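Local structure of oxalate biosynthetic component 1 (Burkholderia thailandensis, 5IKY) at residues 55-66 against 154-165; 778-786 against 929-937. The protein makes oxalate in a quorum sensing-dependent pathway, as a bifunctional enzyme that combines serine hydrolase activity with lyase activity. All blocks are in the same frame, centred on the assembly; numbering follows the deposited sequence.

The two contacts lie in different domains and come one after the other along the chain. Contact 1 pairs strands 60-64 and 156-160 in the small antiparallel sheet of the N-terminal domain. Contact 2 pairs strands 780-782 and 929-935 inside the mixed sheet of the C-terminal alpha/beta hydrolase domain. Their centres are about 68 Å apart, and their nearest atoms about 46 Å. They lie on opposite sides of the chain's centre and share no sheet or helix. Each joins strands far apart in sequence, with 87 and 142 residues between the paired segments. Only contact 2 belongs to the hydrolase domain. The lyase activity probably belongs to the barrel domain, between them in sequence.

Contact 1. Residues 55-66 against 154-165; sequences VPAGGIVREYGY and DRIHTYLSPDFV
I60 to Y64 pair with I156 to L160 as neighbouring antiparallel strands, 171° between their directions. Strand 60-64 is the middle of a three-stranded sheet in the N-terminal domain, with 185-186 on its other edge. About 90 residues separate the two strands, so this is not a hairpin.

The backbone ladder has six hydrogen bonds. I60, R62 and Y64 each give and take one, facing L160, T158 and I156. R62 N to T158 O is 2.8 Å.

Apolar contacts line the face of I60, L160 and I156. I60 CG1 lies alongside L160 CB, and I60 CG2 meets V165 CG2 at 3.8 Å. The chain of R62 crosses I156 at about a right angle, CG to CD1 at 3.9 Å. Beyond the ladder, V55 CG2 packs on P162 CD at 3.5 Å, where helix 162-172 begins.

On the face of V61, E63, H157 and Y159 the contacts are largely aromatic. The edge of H157 points at the face of Y66, a T-shaped pair with planes 82° apart. R155 CD lies over a Y66 face. E63 runs beside H157. The charged ends have partners elsewhere: E63 OE2 makes a salt bridge with R102, and the R62 guanidinium bonds to the carbonyl of P107.

The Y159 ring reaches back toward G59. Its CG is anti to the backbone N (chi1 171°), which carries CD2 past I60 O. Stacking on F26 also holds this ring. At the far end of the side chain, Y159 OH sits 3.6 Å from both G59 CA and V55 CG1.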
# COMPACT_ATOMS: atom_id res chain seq x y z
N VAL A 55 -4.69 -26.98 -37.89
CA VAL A 55 -3.31 -26.80 -38.28
C VAL A 55 -2.73 -28.11 -38.83
O VAL A 55 -3.00 -29.18 -38.28
CB VAL A 55 -2.47 -26.26 -37.09
CG1 VAL A 55 -2.33 -27.30 -35.98
CG2 VAL A 55 -1.12 -25.76 -37.54
N PRO A 56 -1.97 -28.03 -39.93
CA PRO A 56 -1.37 -29.24 -40.51
C PRO A 56 -0.23 -29.81 -39.67
O PRO A 56 0.16 -29.22 -38.67
CB PRO A 56 -0.85 -28.75 -41.87
CG PRO A 56 -0.64 -27.28 -41.69
CD PRO A 56 -1.74 -26.85 -40.77
N ALA A 57 0.29 -30.96 -40.09
CA ALA A 57 1.43 -31.57 -39.43
C ALA A 57 2.67 -30.70 -39.58
O ALA A 57 2.72 -29.82 -40.44
CB ALA A 57 1.69 -32.96 -39.98
N GLY A 58 3.67 -30.94 -38.73
CA GLY A 58 4.92 -30.19 -38.81
C GLY A 58 5.23 -29.35 -37.59
O GLY A 58 6.33 -28.79 -37.49
N GLY A 59 4.28 -29.26 -36.66
CA GLY A 59 4.49 -28.51 -35.43
C GLY A 59 5.18 -29.34 -34.36
O GLY A 59 5.18 -30.57 -34.42
N ILE A 60 5.76 -28.66 -33.37
CA ILE A 60 6.45 -29.35 -32.28
C ILE A 60 5.73 -29.13 -30.95
O ILE A 60 5.06 -28.12 -30.76
CB ILE A 60 7.91 -28.89 -32.15
CG1 ILE A 60 7.97 -27.40 -31.82
CG2 ILE A 60 8.69 -29.18 -33.42
CD1 ILE A 60 9.37 -26.86 -31.69
N VAL A 61 5.88 -30.09 -30.04
CA VAL A 61 5.21 -30.01 -28.74
C VAL A 61 6.11 -30.47 -27.60
O VAL A 61 6.97 -31.34 -27.77
CB VAL A 61 3.90 -30.84 -28.74
CG1 VAL A 61 4.20 -32.33 -28.65
CG2 VAL A 61 2.99 -30.41 -27.59
N ARG A 62 5.92 -29.86 -26.43
CA ARG A 62 6.56 -30.30 -25.20
C ARG A 62 5.47 -30.60 -24.18
O ARG A 62 4.95 -29.69 -23.53
CB ARG A 62 7.52 -29.23 -24.66
CG ARG A 62 8.20 -29.60 -23.35
CD ARG A 62 9.24 -30.69 -23.53
NE ARG A 62 9.94 -30.98 -22.28
CZ ARG A 62 9.67 -32.02 -21.49
NH1 ARG A 62 8.72 -32.88 -21.82
NH2 ARG A 62 10.37 -32.20 -20.37
N GLU A 63 5.12 -31.88 -24.06
CA GLU A 63 4.01 -32.27 -23.19
C GLU A 63 4.43 -33.27 -22.12
O GLU A 63 5.32 -34.09 -22.34
CB GLU A 63 2.87 -32.86 -24.03
CG GLU A 63 3.25 -34.10 -24.82
CD GLU A 63 2.05 -34.80 -25.42
OE1 GLU A 63 0.94 -34.64 -24.87
OE2 GLU A 63 2.21 -35.50 -26.44
N TYR A 64 3.77 -33.19 -20.97
CA TYR A 64 3.97 -34.14 -19.88
C TYR A 64 2.87 -33.99 -18.83
O TYR A 64 2.64 -32.90 -18.31
CB TYR A 64 5.34 -33.95 -19.23
CG TYR A 64 5.65 -34.95 -18.14
CD1 TYR A 64 6.13 -36.21 -18.44
CD2 TYR A 64 5.46 -34.62 -16.80
CE1 TYR A 64 6.41 -37.13 -17.44
CE2 TYR A 64 5.74 -35.53 -15.80
CZ TYR A 64 6.21 -36.78 -16.13
OH TYR A 64 6.49 -37.69 -15.13
N GLY A 65 2.19 -35.09 -18.54
CA GLY A 65 1.23 -35.14 -17.45
C GLY A 65 -0.23 -34.98 -17.85
O GLY A 65 -1.09 -34.87 -16.98
N TYR A 66 -0.52 -34.98 -19.14
CA TYR A 66 -1.88 -34.69 -19.60
C TYR A 66 -2.59 -35.88 -20.24
O TYR A 66 -3.66 -35.71 -20.84
CB TYR A 66 -1.85 -33.52 -20.60
CG TYR A 66 -1.71 -32.18 -19.93
CD1 TYR A 66 -2.82 -31.50 -19.45
CD2 TYR A 66 -0.46 -31.59 -19.77
CE1 TYR A 66 -2.70 -30.27 -18.83
CE2 TYR A 66 -0.33 -30.36 -19.16
CZ TYR A 66 -1.45 -29.70 -18.69
OH TYR A 66 -1.33 -28.48 -18.08
N ASP A 154 4.41 -28.45 -12.73
CA ASP A 154 4.72 -29.88 -12.75
C ASP A 154 4.06 -30.61 -13.91
O ASP A 154 4.24 -31.81 -14.10
CB ASP A 154 4.32 -30.55 -11.42
CG ASP A 154 2.89 -30.27 -11.03
OD1 ASP A 154 2.12 -29.72 -11.85
OD2 ASP A 154 2.52 -30.61 -9.88
N ARG A 155 3.27 -29.87 -14.68
CA ARG A 155 2.73 -30.35 -15.95
C ARG A 155 3.19 -29.40 -17.04
O ARG A 155 3.58 -28.26 -16.76
CB ARG A 155 1.21 -30.41 -15.93
CG ARG A 155 0.60 -31.44 -14.99
CD ARG A 155 -0.92 -31.28 -14.98
NE ARG A 155 -1.59 -32.30 -14.18
CZ ARG A 155 -2.67 -32.96 -14.57
NH1 ARG A 155 -3.22 -33.87 -13.77
NH2 ARG A 155 -3.20 -32.71 -15.76
N ILE A 156 3.16 -29.85 -18.29
CA ILE A 156 3.44 -28.97 -19.40
C ILE A 156 2.75 -29.46 -20.67
O ILE A 156 2.56 -30.66 -20.86
CB ILE A 156 4.97 -28.82 -19.65
CG1 ILE A 156 5.25 -27.62 -20.56
CG2 ILE A 156 5.56 -30.10 -20.22
CD1 ILE A 156 6.70 -27.24 -20.65
N HIS A 157 2.34 -28.51 -21.50
CA HIS A 157 1.68 -28.81 -22.76
C HIS A 157 1.84 -27.62 -23.69
O HIS A 157 0.88 -26.89 -23.95
CB HIS A 157 0.21 -29.15 -22.54
CG HIS A 157 -0.37 -30.03 -23.60
ND1 HIS A 157 -0.75 -29.56 -24.84
CD2 HIS A 157 -0.62 -31.36 -23.61
CE1 HIS A 157 -1.22 -30.56 -25.56
NE2 HIS A 157 -1.15 -31.66 -24.84
N THR A 158 3.06 -27.41 -24.17
CA THR A 158 3.38 -26.26 -25.01
C THR A 158 3.60 -26.68 -26.46
O THR A 158 4.39 -27.58 -26.74
CB THR A 158 4.63 -25.53 -24.49
OG1 THR A 158 4.32 -24.91 -23.23
CG2 THR A 158 5.08 -24.47 -25.47
N TYR A 159 2.90 -26.02 -27.37
CA TYR A 159 2.94 -26.36 -28.78
C TYR A 159 3.34 -25.16 -29.64
O TYR A 159 3.01 -24.02 -29.31
CB TYR A 159 1.59 -26.91 -29.23
CG TYR A 159 1.44 -27.10 -30.73
CD1 TYR A 159 0.91 -26.10 -31.52
CD2 TYR A 159 1.82 -28.29 -31.34
CE1 TYR A 159 0.76 -26.27 -32.88
CE2 TYR A 159 1.68 -28.47 -32.70
CZ TYR A 159 1.15 -27.45 -33.47
OH TYR A 159 1.01 -27.62 -34.82
N LEU A 160 4.05 -25.43 -30.73
CA LEU A 160 4.38 -24.40 -31.70
C LEU A 160 3.95 -24.85 -33.09
O LEU A 160 4.21 -25.98 -33.49
CB LEU A 160 5.87 -24.07 -31.68
CG LEU A 160 6.39 -23.34 -30.44
CD1 LEU A 160 7.89 -23.15 -30.50
CD2 LEU A 160 5.68 -22.01 -30.28
N SER A 161 3.30 -23.95 -33.82
CA SER A 161 2.78 -24.26 -35.15
C SER A 161 3.90 -24.60 -36.15
O SER A 161 5.05 -24.21 -35.95
CB SER A 161 1.97 -23.09 -35.68
OG SER A 161 2.78 -21.94 -35.86
N PRO A 162 3.55 -25.36 -37.21
CA PRO A 162 4.48 -25.65 -38.31
C PRO A 162 5.16 -24.39 -38.81
O PRO A 162 6.35 -24.41 -39.13
CB PRO A 162 3.57 -26.23 -39.39
CG PRO A 162 2.28 -26.59 -38.72
CD PRO A 162 2.34 -26.19 -37.27
N ASP A 163 4.40 -23.30 -38.86
CA ASP A 163 4.92 -22.00 -39.29
C ASP A 163 6.11 -21.58 -38.44
O ASP A 163 7.10 -21.07 -38.95
CB ASP A 163 3.81 -20.95 -39.23
CG ASP A 163 4.04 -19.80 -40.18
OD1 ASP A 163 3.61 -19.90 -41.35
OD2 ASP A 163 4.65 -18.80 -39.76
N PHE A 164 6.00 -21.79 -37.13
CA PHE A 164 7.11 -21.52 -36.22
C PHE A 164 8.31 -22.41 -36.52
O PHE A 164 9.45 -21.94 -36.57
CB PHE A 164 6.68 -21.72 -34.76
CG PHE A 164 6.11 -20.49 -34.12
CD1 PHE A 164 6.94 -19.48 -33.66
CD2 PHE A 164 4.74 -20.35 -33.95
CE1 PHE A 164 6.43 -18.35 -33.07
CE2 PHE A 164 4.22 -19.21 -33.35
CZ PHE A 164 5.06 -18.21 -32.91
N VAL A 165 8.04 -23.69 -36.73
CA VAL A 165 9.09 -24.68 -36.93
C VAL A 165 9.89 -24.42 -38.20
O VAL A 165 11.12 -24.51 -38.20
CB VAL A 165 8.51 -26.11 -36.97
CG1 VAL A 165 9.62 -27.13 -37.09
CG2 VAL A 165 7.66 -26.37 -35.73

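Contact 2. Residues 778-786 against 929-937; sequences VDWVVLPST and LKCFAHSSG
L929 CD1 touches V781 CG2 at 3.7 Å where two parallel strands of the alpha/beta hydrolase sheet begin to pair. Next, K930 lays its CB over one face of the W780 six-membered ring, a CH-pi contact of 3.7 Å to the centroid. K930 O takes the backbone hydrogen bond of V781 N. The K930 chain then bends at chi3 and brings CE to 3.2 Å from D779 O.

C931 turns to the other side of the sheet, with SG near V781 CB. F932 N bonds to V781 O, and F932 O receives L783 N. The F932 ring covers the second face of W780 in an offset stack, centroids 4.1 Å apart and planes at 5°. W780 is thus sandwiched between K930 and F932.

H934 O accepts G937 N across a type II' turn, and H934 CD2 approaches S785 CB. S935 sits at the tight corner with phi 57° and psi -114°. Its OG bonds to NE2 of H1069. A strand, a sharp turn and helix 937-955 in this order match a nucleophile elbow, so S935 is probably the catalytic serine. S936 OG and T786 OG1 share a hydrogen bond of 2.7 Å.

Backbone bonds and the W780 sandwich hold the strands together. The hydroxyl pair ties the residue after the probable nucleophile to the 783-786 loop, consistent with a turn held in place beside the active site.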
# COMPACT_ATOMS: atom_id res chain seq x y z
N VAL A 778 28.22 5.60 34.60
CA VAL A 778 27.36 4.87 33.67
C VAL A 778 27.68 5.17 32.20
O VAL A 778 27.94 6.32 31.84
CB VAL A 778 25.88 5.19 33.96
CG1 VAL A 778 25.00 4.86 32.78
CG2 VAL A 778 25.41 4.43 35.20
N ASP A 779 27.67 4.13 31.37
CA ASP A 779 27.95 4.26 29.95
C ASP A 779 26.79 4.91 29.17
O ASP A 779 27.01 5.80 28.35
CB ASP A 779 28.26 2.89 29.35
CG ASP A 779 29.32 2.13 30.14
OD1 ASP A 779 30.52 2.31 29.84
OD2 ASP A 779 28.94 1.37 31.05
N TRP A 780 25.57 4.45 29.43
CA TRP A 780 24.41 4.93 28.68
C TRP A 780 23.27 5.41 29.58
O TRP A 780 22.89 4.73 30.53
CB TRP A 780 23.88 3.84 27.75
CG TRP A 780 24.78 3.52 26.61
CD1 TRP A 780 25.86 2.68 26.62
CD2 TRP A 780 24.68 4.03 25.27
NE1 TRP A 780 26.43 2.64 25.37
CE2 TRP A 780 25.74 3.46 24.53
CE3 TRP A 780 23.81 4.92 24.63
CZ2 TRP A 780 25.94 3.75 23.18
CZ3 TRP A 780 24.02 5.21 23.30
CH2 TRP A 780 25.07 4.62 22.58
N VAL A 781 22.72 6.57 29.26
CA VAL A 781 21.52 7.06 29.92
C VAL A 781 20.29 6.74 29.08
O VAL A 781 20.27 7.00 27.88
CB VAL A 781 21.59 8.58 30.17
CG1 VAL A 781 20.28 9.10 30.73
CG2 VAL A 781 22.74 8.91 31.12
N VAL A 782 19.27 6.17 29.70
CA VAL A 782 18.04 5.85 28.99
C VAL A 782 16.92 6.82 29.38
O VAL A 782 16.47 6.83 30.53
CB VAL A 782 17.58 4.41 29.26
CG1 VAL A 782 16.26 4.13 28.54
CG2 VAL A 782 18.64 3.42 28.81
N LEU A 783 16.50 7.64 28.42
CA LEU A 783 15.43 8.60 28.64
C LEU A 783 14.08 7.90 28.74
O LEU A 783 13.90 6.82 28.19
CB LEU A 783 15.41 9.64 27.52
CG LEU A 783 16.66 10.52 27.41
CD1 LEU A 783 16.57 11.42 26.19
CD2 LEU A 783 16.83 11.35 28.67
N PRO A 784 13.12 8.51 29.46
CA PRO A 784 11.81 7.89 29.61
C PRO A 784 10.94 8.01 28.36
O PRO A 784 11.06 8.99 27.62
CB PRO A 784 11.19 8.66 30.78
CG PRO A 784 11.82 10.01 30.69
CD PRO A 784 13.23 9.76 30.23
N SER A 785 10.08 7.03 28.13
CA SER A 785 9.09 7.11 27.08
C SER A 785 7.77 7.61 27.68
O SER A 785 7.75 8.12 28.80
CB SER A 785 8.89 5.76 26.39
OG SER A 785 8.52 4.76 27.32
N THR A 786 6.69 7.45 26.93
CA THR A 786 5.39 7.95 27.37
C THR A 786 4.77 7.18 28.55
O THR A 786 4.30 7.81 29.50
CB THR A 786 4.38 7.95 26.20
OG1 THR A 786 4.89 8.76 25.13
CG2 THR A 786 3.03 8.50 26.65
N LEU A 929 28.07 12.31 26.71
CA LEU A 929 26.81 11.80 27.23
C LEU A 929 26.04 11.05 26.14
O LEU A 929 25.52 11.65 25.21
CB LEU A 929 25.96 12.95 27.78
CG LEU A 929 24.62 12.53 28.40
CD1 LEU A 929 24.85 11.57 29.55
CD2 LEU A 929 23.84 13.75 28.86
N LYS A 930 25.99 9.72 26.28
CA LYS A 930 25.30 8.89 25.31
C LYS A 930 23.92 8.49 25.82
O LYS A 930 23.80 7.81 26.84
CB LYS A 930 26.13 7.64 24.99
CG LYS A 930 27.46 7.95 24.31
CD LYS A 930 28.38 6.75 24.31
CE LYS A 930 28.79 6.38 25.73
NZ LYS A 930 29.78 5.26 25.75
N CYS A 931 22.89 8.92 25.10
CA CYS A 931 21.51 8.68 25.53
C CYS A 931 20.72 7.84 24.54
O CYS A 931 20.85 7.99 23.33
CB CYS A 931 20.79 10.02 25.75
SG CYS A 931 21.60 11.14 26.90
N PHE A 932 19.88 6.95 25.08
CA PHE A 932 18.94 6.19 24.27
C PHE A 932 17.56 6.83 24.37
O PHE A 932 17.16 7.29 25.44
CB PHE A 932 18.88 4.73 24.72
CG PHE A 932 19.98 3.88 24.16
CD1 PHE A 932 20.33 3.97 22.82
CD2 PHE A 932 20.67 2.99 24.97
CE1 PHE A 932 21.34 3.19 22.30
CE2 PHE A 932 21.69 2.21 24.45
CZ PHE A 932 22.02 2.30 23.12
N ALA A 933 16.84 6.86 23.25
CA ALA A 933 15.51 7.45 23.22
C ALA A 933 14.52 6.53 22.51
O ALA A 933 14.86 5.88 21.53
CB ALA A 933 15.54 8.82 22.55
N HIS A 934 13.30 6.49 23.03
CA HIS A 934 12.22 5.75 22.39
C HIS A 934 10.90 6.51 22.53
O HIS A 934 10.65 7.15 23.55
CB HIS A 934 12.08 4.35 22.99
CG HIS A 934 10.85 3.62 22.55
ND1 HIS A 934 10.66 3.23 21.24
CD2 HIS A 934 9.76 3.22 23.23
CE1 HIS A 934 9.49 2.62 21.14
NE2 HIS A 934 8.93 2.60 22.33
N SER A 935 10.07 6.42 21.49
CA SER A 935 8.76 7.06 21.47
C SER A 935 8.86 8.57 21.71
O SER A 935 9.42 9.30 20.89
CB SER A 935 7.84 6.42 22.52
OG SER A 935 6.53 6.96 22.44
N SER A 936 8.34 9.03 22.84
CA SER A 936 8.35 10.45 23.18
C SER A 936 9.69 10.88 23.76
O SER A 936 9.86 12.03 24.16
CB SER A 936 7.22 10.78 24.16
OG SER A 936 7.29 9.93 25.30
N GLY A 937 10.64 9.94 23.81
CA GLY A 937 11.95 10.21 24.37
C GLY A 937 12.69 11.31 23.64
O GLY A 937 13.39 12.12 24.26